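Local coordinates for putative O-acetylhomoserine (Thiol)-lyase (Campylobacter jejuni, PDB 4OC9), which probably catalyses the pyridoxal-phosphate-dependent replacement of the acetate of O-acetylhomoserine by sulfide or a thiol, at residues N145-F150 / N232-A237. Numbering follows the deposited sequence.
Sequences NTKAIF and NDRYKA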
ATOM      1  N   ASN D 145      13.712 -31.291 -30.573  1.00 23.13           N
ATOM      2  CA  ASN D 145      12.841 -31.152 -29.400  1.00 23.29           C
ATOM      3  C   ASN D 145      13.278 -30.020 -28.452  1.00 23.47           C
ATOM      4  O   ASN D 145      12.587 -29.718 -27.471  1.00 26.99           O
ATOM      5  CB  ASN D 145      12.762 -32.460 -28.635  1.00 22.65           C
ATOM      6  CG  ASN D 145      12.091 -33.553 -29.433  1.00 25.93           C
ATOM      7  OD1 ASN D 145      11.161 -33.304 -30.220  1.00 25.55           O
ATOM      8  ND2 ASN D 145      12.528 -34.785 -29.201  1.00 25.72           N
ATOM      9  N   THR D 146      14.422 -29.416 -28.755  1.00 22.25           N
ATOM     10  CA  THR D 146      14.963 -28.321 -27.974  1.00 20.18           C
ATOM     11  C   THR D 146      14.112 -27.103 -28.287  1.00 19.66           C
ATOM     12  O   THR D 146      14.108 -26.596 -29.422  1.00 18.36           O
ATOM     13  CB  THR D 146      16.433 -28.045 -28.319  1.00 19.73           C
ATOM     14  OG1 THR D 146      17.221 -29.215 -28.056  1.00 19.85           O
ATOM     15  CG2 THR D 146      16.958 -26.866 -27.472  1.00 20.30           C
ATOM     16  N   LYS D 147      13.420 -26.596 -27.275  1.00 20.13           N
ATOM     17  CA  LYS D 147      12.537 -25.426 -27.478  1.00 23.08           C
ATOM     18  C   LYS D 147      13.043 -24.054 -26.996  1.00 23.03           C
ATOM     19  O   LYS D 147      12.446 -23.025 -27.318  1.00 21.80           O
ATOM     20  CB  LYS D 147      11.223 -25.703 -26.776  1.00 22.65           C
ATOM     21  CG  LYS D 147      10.618 -27.027 -27.156  1.00 23.39           C
ATOM     22  CD  LYS D 147      10.450 -27.180 -28.653  1.00 27.21           C
ATOM     23  CE  LYS D 147       9.670 -28.444 -28.952  1.00 33.03           C
ATOM     24  NZ  LYS D 147       9.640 -28.654 -30.412  1.00 37.09           N
ATOM     25  N   ALA D 148      14.114 -24.042 -26.204  1.00 22.20           N
ATOM     26  CA  ALA D 148      14.648 -22.779 -25.708  1.00 20.96           C
ATOM     27  C   ALA D 148      16.116 -22.879 -25.305  1.00 20.32           C
ATOM     28  O   ALA D 148      16.612 -23.951 -24.929  1.00 20.17           O
ATOM     29  CB  ALA D 148      13.824 -22.280 -24.533  1.00 21.87           C
ATOM     30  N   ILE D 149      16.793 -21.747 -25.442  1.00 20.11           N
ATOM     31  CA  ILE D 149      18.214 -21.579 -25.102  1.00 19.81           C
ATOM     32  C   ILE D 149      18.213 -20.462 -24.045  1.00 21.15           C
ATOM     33  O   ILE D 149      17.908 -19.303 -24.363  1.00 18.06           O
ATOM     34  CB  ILE D 149      19.049 -21.225 -26.316  1.00 19.47           C
ATOM     35  CG1 ILE D 149      19.026 -22.411 -27.306  1.00 20.41           C
ATOM     36  CG2 ILE D 149      20.460 -20.938 -25.867  1.00 20.03           C
ATOM     37  CD1 ILE D 149      19.730 -22.170 -28.625  1.00 21.12           C
ATOM     38  N   PHE D 150      18.509 -20.847 -22.797  1.00 19.57           N
ATOM     39  CA  PHE D 150      18.484 -19.938 -21.676  1.00 20.02           C
ATOM     40  C   PHE D 150      19.823 -19.593 -21.097  1.00 20.89           C
ATOM     41  O   PHE D 150      20.640 -20.476 -20.859  1.00 21.06           O
ATOM     42  CB  PHE D 150      17.652 -20.562 -20.561  1.00 20.98           C
ATOM     43  CG  PHE D 150      17.397 -19.634 -19.405  1.00 20.53           C
ATOM     44  CD1 PHE D 150      18.302 -19.529 -18.365  1.00 20.90           C
ATOM     45  CD2 PHE D 150      16.238 -18.874 -19.359  1.00 20.55           C
ATOM     46  CE1 PHE D 150      18.074 -18.662 -17.320  1.00 18.39           C
ATOM     47  CE2 PHE D 150      16.008 -18.005 -18.307  1.00 19.57           C
ATOM     48  CZ  PHE D 150      16.933 -17.898 -17.292  1.00 17.49           C
ATOM     49  N   ASN D 232       6.352 -22.478 -37.662  1.00 31.95           N
ATOM     50  CA  ASN D 232       7.606 -23.069 -37.258  1.00 30.22           C
ATOM     51  C   ASN D 232       7.226 -24.378 -36.590  1.00 31.54           C
ATOM     52  O   ASN D 232       6.581 -24.398 -35.539  1.00 35.21           O
ATOM     53  CB  ASN D 232       8.376 -22.108 -36.348  1.00 31.76           C
ATOM     54  CG  ASN D 232       9.691 -22.678 -35.844  1.00 28.46           C
ATOM     55  OD1 ASN D 232       9.895 -23.882 -35.806  1.00 33.52           O
ATOM     56  ND2 ASN D 232      10.559 -21.804 -35.381  1.00 31.08           N
ATOM     57  N   ASP D 233       7.604 -25.472 -37.245  1.00 30.75           N
ATOM     58  CA  ASP D 233       7.324 -26.834 -36.788  1.00 35.49           C
ATOM     59  C   ASP D 233       7.834 -27.128 -35.382  1.00 32.54           C
ATOM     60  O   ASP D 233       7.413 -28.090 -34.740  1.00 29.74           O
ATOM     61  CB  ASP D 233       7.982 -27.855 -37.732  1.00 42.33           C
ATOM     62  CG  ASP D 233       7.431 -27.814 -39.150  1.00 52.98           C
ATOM     63  OD1 ASP D 233       6.437 -27.086 -39.405  1.00 60.64           O
ATOM     64  OD2 ASP D 233       8.000 -28.541 -40.006  1.00 52.54           O
ATOM     65  N   ARG D 234       8.781 -26.331 -34.920  1.00 29.51           N
ATOM     66  CA  ARG D 234       9.330 -26.544 -33.598  1.00 28.07           C
ATOM     67  C   ARG D 234       8.339 -26.070 -32.502  1.00 25.99           C
ATOM     68  O   ARG D 234       8.390 -26.567 -31.371  1.00 22.70           O
ATOM     69  CB  ARG D 234      10.659 -25.812 -33.486  1.00 26.14           C
ATOM     70  CG  ARG D 234      11.403 -26.110 -32.211  1.00 26.65           C
ATOM     71  CD  ARG D 234      12.713 -25.347 -32.131  1.00 28.95           C
ATOM     72  NE  ARG D 234      13.670 -25.680 -33.192  1.00 28.46           N
ATOM     73  CZ  ARG D 234      14.544 -26.693 -33.148  1.00 26.11           C
ATOM     74  NH1 ARG D 234      14.579 -27.553 -32.128  1.00 22.78           N
ATOM     75  NH2 ARG D 234      15.374 -26.870 -34.160  1.00 27.56           N
ATOM     76  N   TYR D 235       7.411 -25.171 -32.859  1.00 21.38           N
ATOM     77  CA  TYR D 235       6.442 -24.656 -31.897  1.00 22.87           C
ATOM     78  C   TYR D 235       4.985 -24.865 -32.309  1.00 26.48           C
ATOM     79  O   TYR D 235       4.296 -23.940 -32.765  1.00 25.35           O
ATOM     80  CB  TYR D 235       6.721 -23.178 -31.602  1.00 19.54           C
ATOM     81  CG  TYR D 235       8.118 -22.978 -31.104  1.00 19.86           C
ATOM     82  CD1 TYR D 235       8.478 -23.364 -29.811  1.00 20.22           C
ATOM     83  CD2 TYR D 235       9.100 -22.404 -31.918  1.00 19.00           C
ATOM     84  CE1 TYR D 235       9.764 -23.198 -29.346  1.00 20.43           C
ATOM     85  CE2 TYR D 235      10.391 -22.250 -31.468  1.00 19.09           C
ATOM     86  CZ  TYR D 235      10.718 -22.651 -30.178  1.00 20.76           C
ATOM     87  OH  TYR D 235      12.011 -22.475 -29.699  1.00 20.37           O
ATOM     88  N   LYS D 236       4.492 -26.078 -32.096  1.00 30.35           N
ATOM     89  CA  LYS D 236       3.095 -26.395 -32.449  1.00 35.61           C
ATOM     90  C   LYS D 236       2.018 -25.713 -31.599  1.00 35.79           C
ATOM     91  O   LYS D 236       0.954 -25.391 -32.125  1.00 30.11           O
ATOM     92  CB  LYS D 236       2.898 -27.892 -32.628  1.00 40.79           C
ATOM     93  CG  LYS D 236       3.660 -28.308 -33.876  1.00 46.23           C
ATOM     94  CD  LYS D 236       3.670 -29.775 -34.191  1.00 53.03           C
ATOM     95  CE  LYS D 236       4.623 -29.968 -35.365  1.00 60.75           C
ATOM     96  NZ  LYS D 236       4.923 -31.386 -35.693  1.00 66.73           N
ATOM     97  N   ALA D 237       2.325 -25.396 -30.340  1.00 35.07           N
ATOM     98  CA  ALA D 237       1.352 -24.722 -29.476  1.00 28.40           C
ATOM     99  C   ALA D 237       0.919 -23.394 -30.099  1.00 26.76           C
ATOM    100  O   ALA D 237      -0.204 -22.947 -29.900  1.00 30.61           O
ATOM    101  CB  ALA D 237       1.937 -24.500 -28.107  1.00 27.36           C
TER
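The guanidinium of R234 hands one of its nitrogens to two carbonyls: NH1 donates to the backbone O of T146 at 2.9 Å and also to the O of D143, just before the strand. NH2 reaches the O of H174, at the end of helix 164-174. An arginine suits this place because its several N-H groups can serve all three carbonyls at once, at the start of strand 146-152, an inner strand of the large mixed sheet of the aminotransferase-like (fold type I) PLP domain. With CG anti to the backbone N (chi1 -173°), the arginine chain runs out from its turn and then bends at chi3. The bond to T146 is far from straight, its N-H...O angle being 133°, and the carbonyl lies out of the guanidinium plane.

K147 answers in the reverse direction, its long flexible chain carrying an ammonium across to the loop. That chain folds at chi2 (-54°), then runs extended, and NZ meets the backbone O of R234 at 2.6 Å, in the carbonyl plane and on a lone pair; Q144 O is a second, weak partner. These carbonyl oxygens probably help the ammonium tolerate the guanidinium nearby, K147 NZ lying 5.3 Å from R234 NH1.

The loop offers these groups from a type I turn, N232 to Y235, closed by Y235 N to N232 O. N232 fits its first position because N232 OD1 also accepts from R234 N (2.8 Å), an Asx turn. Next along, Y235 packs one ring face, toward its rim, against R234 CG, while Y235 CE1 lies 3.9 Å from K147 CB. The rigid ring holds out a hydroxyl that bridges two strands, accepting from V177 N and donating from Y235 OH to K147 O at a very short 2.5 Å, with that oxygen at the ring's edge, near its plane.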